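Local coordinates for cytosolic malate dehydrogenase (Trichomonas vaginalis, PDB 4UUO), which probably catalyses the reversible, NAD-dependent interconversion of L-malate and oxaloacetate, at residues C180-H185 with T282-P287; T188-T193 with K309-A314; A47-V52 with I66-K71. All blocks are in the same frame, centred on the assembly; numbering follows the deposited sequence.

Contact 1. Residues C180-H185 with T282-P287; sequences CIWGNH and TIFSFP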
# COMPACT_ATOMS: atom_id res chain seq x y z
N CYS A 180 7.71 -23.88 4.56
CA CYS A 180 6.60 -24.13 3.65
C CYS A 180 5.29 -24.40 4.39
O CYS A 180 5.28 -24.87 5.52
CB CYS A 180 6.91 -25.30 2.71
SG CYS A 180 7.20 -26.89 3.54
N ILE A 181 4.20 -24.08 3.71
CA ILE A 181 2.87 -24.46 4.16
C ILE A 181 2.36 -25.61 3.29
O ILE A 181 2.48 -25.56 2.06
CB ILE A 181 1.89 -23.26 4.11
CG1 ILE A 181 2.28 -22.18 5.14
CG2 ILE A 181 0.45 -23.72 4.31
CD1 ILE A 181 2.05 -22.59 6.60
N TRP A 182 1.83 -26.66 3.92
CA TRP A 182 1.20 -27.77 3.20
C TRP A 182 -0.33 -27.71 3.27
O TRP A 182 -0.90 -27.26 4.27
CB TRP A 182 1.63 -29.12 3.77
CG TRP A 182 3.10 -29.45 3.72
CD1 TRP A 182 4.05 -29.08 4.63
CD2 TRP A 182 3.77 -30.25 2.74
NE1 TRP A 182 5.27 -29.59 4.27
CE2 TRP A 182 5.13 -30.31 3.11
CE3 TRP A 182 3.36 -30.92 1.58
CZ2 TRP A 182 6.08 -31.01 2.37
CZ3 TRP A 182 4.31 -31.61 0.85
CH2 TRP A 182 5.65 -31.65 1.24
N GLY A 183 -0.99 -28.17 2.21
CA GLY A 183 -2.42 -28.43 2.24
C GLY A 183 -3.36 -27.26 1.99
O GLY A 183 -3.19 -26.50 1.03
N ASN A 184 -4.37 -27.14 2.84
CA ASN A 184 -5.36 -26.08 2.73
C ASN A 184 -4.81 -24.74 3.21
O ASN A 184 -3.90 -24.71 4.04
CB ASN A 184 -6.62 -26.46 3.51
CG ASN A 184 -7.84 -25.65 3.09
OD1 ASN A 184 -7.95 -25.22 1.94
ND2 ASN A 184 -8.76 -25.44 4.02
N HIS A 185 -5.35 -23.64 2.70
CA HIS A 185 -4.80 -22.33 3.01
C HIS A 185 -5.09 -21.94 4.46
O HIS A 185 -4.41 -21.07 5.01
CB HIS A 185 -5.35 -21.27 2.06
CG HIS A 185 -6.78 -20.89 2.32
ND1 HIS A 185 -7.81 -21.80 2.25
CD2 HIS A 185 -7.34 -19.71 2.65
CE1 HIS A 185 -8.95 -21.19 2.53
NE2 HIS A 185 -8.69 -19.91 2.77
N THR A 282 -7.45 -32.36 -5.74
CA THR A 282 -7.62 -31.15 -4.93
C THR A 282 -6.55 -30.12 -5.27
O THR A 282 -5.56 -30.43 -5.93
CB THR A 282 -7.57 -31.45 -3.41
OG1 THR A 282 -6.29 -31.99 -3.07
CG2 THR A 282 -8.68 -32.42 -3.00
N ILE A 283 -6.77 -28.89 -4.82
CA ILE A 283 -5.75 -27.85 -4.89
C ILE A 283 -4.96 -27.87 -3.57
O ILE A 283 -5.45 -27.42 -2.53
CB ILE A 283 -6.36 -26.46 -5.14
CG1 ILE A 283 -7.32 -26.51 -6.33
CG2 ILE A 283 -5.28 -25.42 -5.38
CD1 ILE A 283 -6.66 -26.99 -7.61
N PHE A 284 -3.74 -28.40 -3.63
CA PHE A 284 -2.95 -28.70 -2.44
C PHE A 284 -1.68 -27.84 -2.39
O PHE A 284 -1.02 -27.64 -3.40
CB PHE A 284 -2.57 -30.19 -2.43
CG PHE A 284 -2.19 -30.72 -1.07
CD1 PHE A 284 -0.88 -30.65 -0.63
CD2 PHE A 284 -3.14 -31.33 -0.26
CE1 PHE A 284 -0.53 -31.15 0.62
CE2 PHE A 284 -2.80 -31.83 0.98
CZ PHE A 284 -1.50 -31.74 1.42
N SER A 285 -1.35 -27.33 -1.20
CA SER A 285 -0.17 -26.49 -1.05
C SER A 285 1.08 -27.33 -0.87
O SER A 285 1.11 -28.23 -0.02
CB SER A 285 -0.34 -25.53 0.14
OG SER A 285 0.75 -24.62 0.23
N PHE A 286 2.11 -27.04 -1.66
CA PHE A 286 3.38 -27.76 -1.61
C PHE A 286 4.56 -26.82 -1.43
O PHE A 286 4.48 -25.63 -1.77
CB PHE A 286 3.60 -28.57 -2.89
CG PHE A 286 2.65 -29.71 -3.06
CD1 PHE A 286 2.96 -30.97 -2.55
CD2 PHE A 286 1.45 -29.55 -3.74
CE1 PHE A 286 2.09 -32.03 -2.71
CE2 PHE A 286 0.58 -30.60 -3.91
CZ PHE A 286 0.89 -31.85 -3.39
N PRO A 287 5.68 -27.34 -0.89
CA PRO A 287 6.95 -26.63 -1.04
C PRO A 287 7.38 -26.73 -2.50
O PRO A 287 7.60 -27.83 -3.01
CB PRO A 287 7.90 -27.39 -0.11
CG PRO A 287 7.32 -28.76 -0.02
CD PRO A 287 5.83 -28.58 -0.12

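Contact 2. Residues T188-T193 with K309-A314; sequences TQVPDT and KGRLEA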
# COMPACT_ATOMS: atom_id res chain seq x y z
N THR A 188 -6.29 -26.13 8.50
CA THR A 188 -5.44 -27.30 8.59
C THR A 188 -4.11 -27.13 7.86
O THR A 188 -3.44 -28.13 7.55
CB THR A 188 -6.14 -28.55 8.02
OG1 THR A 188 -6.40 -28.37 6.62
CG2 THR A 188 -7.45 -28.83 8.75
N GLN A 189 -3.72 -25.89 7.57
CA GLN A 189 -2.43 -25.66 6.92
C GLN A 189 -1.29 -26.16 7.81
O GLN A 189 -1.36 -26.05 9.03
CB GLN A 189 -2.23 -24.17 6.57
CG GLN A 189 -1.85 -23.26 7.73
CD GLN A 189 -3.04 -22.51 8.28
OE1 GLN A 189 -4.10 -23.09 8.48
NE2 GLN A 189 -2.87 -21.21 8.51
N VAL A 190 -0.27 -26.73 7.18
CA VAL A 190 0.83 -27.33 7.92
C VAL A 190 2.07 -26.45 7.91
O VAL A 190 2.77 -26.38 6.90
CB VAL A 190 1.18 -28.73 7.35
CG1 VAL A 190 2.21 -29.42 8.24
CG2 VAL A 190 -0.07 -29.59 7.20
N PRO A 191 2.34 -25.75 9.03
CA PRO A 191 3.59 -24.98 9.14
C PRO A 191 4.77 -25.92 9.31
O PRO A 191 5.02 -26.39 10.42
CB PRO A 191 3.37 -24.13 10.40
CG PRO A 191 1.89 -24.19 10.68
CD PRO A 191 1.47 -25.54 10.20
N ASP A 192 5.49 -26.18 8.23
CA ASP A 192 6.58 -27.15 8.24
C ASP A 192 7.93 -26.46 8.41
O ASP A 192 8.38 -25.72 7.53
CB ASP A 192 6.56 -27.99 6.96
CG ASP A 192 7.57 -29.12 6.98
OD1 ASP A 192 8.19 -29.37 8.03
OD2 ASP A 192 7.75 -29.76 5.92
N THR A 193 8.57 -26.71 9.55
CA THR A 193 9.83 -26.07 9.89
C THR A 193 10.95 -27.07 10.07
O THR A 193 11.90 -26.82 10.81
CB THR A 193 9.72 -25.25 11.19
OG1 THR A 193 8.89 -25.96 12.13
CG2 THR A 193 9.11 -23.89 10.92
N LYS A 309 3.44 -35.73 8.42
CA LYS A 309 2.61 -36.69 7.70
C LYS A 309 1.18 -36.74 8.25
O LYS A 309 0.21 -36.74 7.49
CB LYS A 309 3.25 -38.08 7.75
CG LYS A 309 4.53 -38.21 6.93
CD LYS A 309 5.20 -39.56 7.14
CE LYS A 309 6.43 -39.72 6.25
NZ LYS A 309 7.22 -40.96 6.52
N GLY A 310 1.04 -36.77 9.57
CA GLY A 310 -0.27 -36.82 10.20
C GLY A 310 -1.05 -35.55 9.94
O GLY A 310 -2.28 -35.56 9.88
N ARG A 311 -0.32 -34.44 9.78
CA ARG A 311 -0.91 -33.14 9.48
C ARG A 311 -1.35 -33.06 8.01
O ARG A 311 -2.24 -32.28 7.67
CB ARG A 311 0.08 -32.02 9.80
CG ARG A 311 0.24 -31.70 11.28
CD ARG A 311 -1.09 -31.29 11.90
NE ARG A 311 -0.91 -30.36 13.02
CZ ARG A 311 -0.96 -29.03 12.91
NH1 ARG A 311 -1.17 -28.47 11.72
NH2 ARG A 311 -0.79 -28.27 13.98
N LEU A 312 -0.71 -33.85 7.16
CA LEU A 312 -1.04 -33.91 5.74
C LEU A 312 -2.33 -34.67 5.50
O LEU A 312 -3.11 -34.34 4.61
CB LEU A 312 0.09 -34.57 4.95
CG LEU A 312 1.35 -33.74 4.74
CD1 LEU A 312 2.43 -34.62 4.14
CD2 LEU A 312 1.04 -32.57 3.84
N GLU A 313 -2.54 -35.72 6.29
CA GLU A 313 -3.77 -36.50 6.20
C GLU A 313 -4.93 -35.65 6.68
O GLU A 313 -6.02 -35.72 6.14
CB GLU A 313 -3.66 -37.78 7.02
CG GLU A 313 -2.61 -38.73 6.50
CD GLU A 313 -2.50 -39.98 7.34
OE1 GLU A 313 -2.73 -39.90 8.56
OE2 GLU A 313 -2.18 -41.05 6.77
N ALA A 314 -4.67 -34.83 7.69
CA ALA A 314 -5.69 -33.96 8.25
C ALA A 314 -6.13 -32.88 7.26
O ALA A 314 -7.32 -32.53 7.21
CB ALA A 314 -5.19 -33.33 9.54

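Contact 3. Residues A47-V52 with I66-K71; sequences ALEGCV and IVWTDK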
# COMPACT_ATOMS: atom_id res chain seq x y z
N ALA A 47 -17.21 2.96 -5.25
CA ALA A 47 -15.95 2.95 -4.53
C ALA A 47 -14.79 2.65 -5.47
O ALA A 47 -13.72 3.24 -5.36
CB ALA A 47 -15.98 1.94 -3.40
N LEU A 48 -15.01 1.72 -6.39
CA LEU A 48 -13.99 1.35 -7.37
C LEU A 48 -13.60 2.58 -8.18
O LEU A 48 -12.42 2.85 -8.39
CB LEU A 48 -14.47 0.23 -8.28
CG LEU A 48 -13.46 -0.25 -9.34
CD1 LEU A 48 -12.17 -0.70 -8.68
CD2 LEU A 48 -14.04 -1.37 -10.20
N GLU A 49 -14.61 3.33 -8.62
CA GLU A 49 -14.40 4.58 -9.34
C GLU A 49 -13.51 5.54 -8.55
O GLU A 49 -12.66 6.22 -9.12
CB GLU A 49 -15.73 5.26 -9.66
CG GLU A 49 -15.60 6.53 -10.50
CD GLU A 49 -16.92 7.01 -11.07
OE1 GLU A 49 -17.88 6.22 -11.12
OE2 GLU A 49 -16.99 8.19 -11.48
N GLY A 50 -13.72 5.59 -7.24
CA GLY A 50 -12.93 6.44 -6.38
C GLY A 50 -11.50 5.94 -6.26
O GLY A 50 -10.55 6.72 -6.27
N CYS A 51 -11.36 4.62 -6.15
CA CYS A 51 -10.05 4.00 -6.18
C CYS A 51 -9.34 4.38 -7.48
O CYS A 51 -8.18 4.79 -7.46
CB CYS A 51 -10.18 2.47 -6.07
SG CYS A 51 -10.89 1.88 -4.50
N VAL A 52 -10.04 4.27 -8.61
CA VAL A 52 -9.46 4.61 -9.91
C VAL A 52 -9.03 6.08 -9.95
O VAL A 52 -8.02 6.42 -10.57
CB VAL A 52 -10.46 4.33 -11.06
CG1 VAL A 52 -9.89 4.82 -12.38
CG2 VAL A 52 -10.77 2.85 -11.15
N ILE A 66 -6.08 1.40 -17.74
CA ILE A 66 -6.97 0.93 -16.68
C ILE A 66 -8.33 0.49 -17.20
O ILE A 66 -9.08 1.28 -17.79
CB ILE A 66 -7.18 2.02 -15.61
CG1 ILE A 66 -5.88 2.29 -14.86
CG2 ILE A 66 -8.30 1.61 -14.65
CD1 ILE A 66 -5.95 3.48 -13.92
N VAL A 67 -8.65 -0.78 -16.98
CA VAL A 67 -9.98 -1.30 -17.23
C VAL A 67 -10.68 -1.54 -15.90
O VAL A 67 -10.26 -2.40 -15.13
CB VAL A 67 -9.94 -2.63 -18.03
CG1 VAL A 67 -11.35 -3.16 -18.29
CG2 VAL A 67 -9.17 -2.45 -19.32
N TRP A 68 -11.72 -0.77 -15.61
CA TRP A 68 -12.46 -0.98 -14.36
C TRP A 68 -13.93 -1.16 -14.65
O TRP A 68 -14.55 -0.36 -15.35
CB TRP A 68 -12.23 0.16 -13.37
CG TRP A 68 -12.73 1.50 -13.82
CD1 TRP A 68 -12.15 2.32 -14.74
CD2 TRP A 68 -13.91 2.17 -13.36
NE1 TRP A 68 -12.89 3.47 -14.88
CE2 TRP A 68 -13.98 3.40 -14.05
CE3 TRP A 68 -14.91 1.86 -12.43
CZ2 TRP A 68 -15.01 4.32 -13.84
CZ3 TRP A 68 -15.93 2.77 -12.23
CH2 TRP A 68 -15.98 3.98 -12.93
N THR A 69 -14.50 -2.23 -14.10
CA THR A 69 -15.81 -2.66 -14.56
C THR A 69 -16.49 -3.63 -13.61
O THR A 69 -15.87 -4.15 -12.66
CB THR A 69 -15.70 -3.33 -15.94
OG1 THR A 69 -16.97 -3.86 -16.33
CG2 THR A 69 -14.68 -4.45 -15.91
N ASP A 70 -17.77 -3.87 -13.86
CA ASP A 70 -18.52 -4.92 -13.18
C ASP A 70 -18.83 -6.07 -14.14
O ASP A 70 -19.21 -7.16 -13.71
CB ASP A 70 -19.81 -4.37 -12.57
CG ASP A 70 -20.55 -3.44 -13.50
OD1 ASP A 70 -20.12 -3.26 -14.66
OD2 ASP A 70 -21.58 -2.88 -13.07
N LYS A 71 -18.66 -5.80 -15.44
CA LYS A 71 -18.81 -6.82 -16.49
C LYS A 71 -17.59 -7.73 -16.54
O LYS A 71 -16.47 -7.26 -16.69
CB LYS A 71 -19.02 -6.16 -17.85
CG LYS A 71 -20.45 -5.73 -18.16
CD LYS A 71 -20.79 -4.39 -17.53
CE LYS A 71 -22.19 -3.93 -17.93
NZ LYS A 71 -22.54 -2.62 -17.30

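Contact 1. Residues C180-H185 with T282-P287
Gly183 and Ser285 form a single antiparallel hydrogen-bonded pair, a buried backbone junction in the C-terminal domain where the end of strand 176-182 meets strand 283-290, each strand belonging to its own antiparallel sheet. Gly183 N donates to Ser285 O at 3.1 Å with an N-H...O angle of 157°, and Ser285 N returns a bond to Gly183 O at 3.0 Å, lying in the carbonyl plane on a lone pair. The serine adds a third bond, OG to Ile181 O at 2.7 Å, coming from above that carbonyl's plane; OG stands opposite the backbone N about the CA-CB bond (chi1 -175°), which turns it to the 180-182 strand. Glycine suits position 183 because phi there is positive. Gly183 CA also lies over the centre of the Phe284 ring, 3.5 Å from its centroid, as a CH-pi contact. The Trp182 indole meets three residues of the other strand, each in its own way. Pro287 CD sits over one face, 3.4 Å from the centroid of the six-membered ring, while Phe284 meets the indole at its edge, with CE1 4.0 Å from Trp182 CE3. Phe286 approaches obliquely. A compact proline ring also fits against Cys180, whose CB lies 3.6 Å from Pro287 CB. The indole NE1 is satisfied by Asp192, and helix 306-329 covers Trp182 and Phe284 through Leu312. Two residues beyond Gly183 comes His185, the predicted proton acceptor, whose backbone N bonds to Asn132 OD1. The chemistry thus combines paired polar backbone atoms with aromatic faces laid on CH groups: the buried carbonyls of Ile181, Gly183 and Ser285 all receive donors, consistent with a well-defined strand end just before the segment that carries His185.

Contact 2. Residues T188-T193 with K309-A314
Thr188 meets the helix first, its methyl CG2 resting 4.0 Å from Ala314 O. Its hydroxyl takes another course and hydrogen-bonds to Thr315 OG1, so this short, branched residue, itself partly exposed, serves both an apolar and a polar neighbour. Gln189 contributes its backbone: its O lies in the plane of the Arg311 guanidinium, at the edge, 3.6 Å from NH1, an electrostatically favourable approach rather than a hydrogen bond. The Gln189 side chain is about 6 Å from those of His185, the predicted proton acceptor, and Arg160, a predicted substrate-binding residue. The arginine chain bends at chi2 (-59°), which carries the guanidinium across to the Gln189 carbonyl. Val190 carries the apolar part. Both methyls touch the aliphatic root of the arginine, CG2 at 3.6 Å and CG1 at 3.7 Å from Arg311 CB, and CG2 also lies 3.5 Å from Arg311 O. A beta-branched residue is apt here, since its two methyls together cover that methylene. Pro191 follows with a looser touch, CD 4.2 Å from Arg311 NH1. No hydrogen bond crosses between 188-193 and 309-314. The contact lays helix 306-329 of the C-terminal domain against strand 190-192, an edge strand of its antiparallel sheet, at 154° between the segments. Strand 176-182 pairs with the backbone of this strand, and Pro191 packs on Met161 of helix 155-169 and on Ala221 and Ile224 of helix 213-235.

Contact 3. Residues A47-V52 with I66-K71
Trp68 lies against Val52, Leu48 and Glu49 in a beta-alpha-beta unit of the Rossmann fold, where helix 45-58 packs back on strand 63-69, an outermost strand of the parallel NAD-domain sheet. The helix and strand segments run nearly antiparallel. The tight part centres on the indole. Val52 CG2 stands over its face, 3.8 Å from the centroid of the five-membered ring, and the slim branched valine crosses the ring at about a right angle. Trp68 chi1 of 64° sets CG between the backbone N and the carbonyl carbon, which brings the ring beneath this methyl. Glu49 CA makes a second CH-pi contact over the face, 4.1 Å from the centroid of the six-membered ring, and Glu49 CB comes to 3.5 Å from Trp68 CH2. Leu48 slides past the indole in the opposite direction, CG 4.0 Å from Trp68 CE3; its other neighbours include Leu38 of the neighbouring strand 34-39 and Ala11 of the predicted NAD-binding loop, an apolar setting that suits leucine. Ile66 gives the looser side, its CG2 4.2 Å from Val52 CG1. Outward, the extended chain of partly exposed Glu49 carries its carboxylate past the indole, OE1 3.5 Å from Trp68 CH2, with the two planes 50° apart; Glu49 also packs on Met234 of the second subunit. Beyond the packed strand, an ST turn leads into helix 72-76: Lys71 N donates to Thr69 OG1 at 2.7 Å.

Overall arrangement
From the N terminus, contact 3 comes first and closes a short loop: only 13 residues separate its segments, all within the NAD-binding domain. Contacts 1 and 2 follow much later in the C-terminal domain and span 96 and 115 residues. They cross rather than nest, since 180-185 and 188-193 are answered in the same order by 282-287 and 309-314. Neighbouring strands 176-182 and 190-192 are thereby tied to the second antiparallel sheet and to helix 306-329, with the contact centres about 9 Å apart. Contact 3 lies on the opposite side of the chain's centre, its centre about 32 Å from that of contact 1.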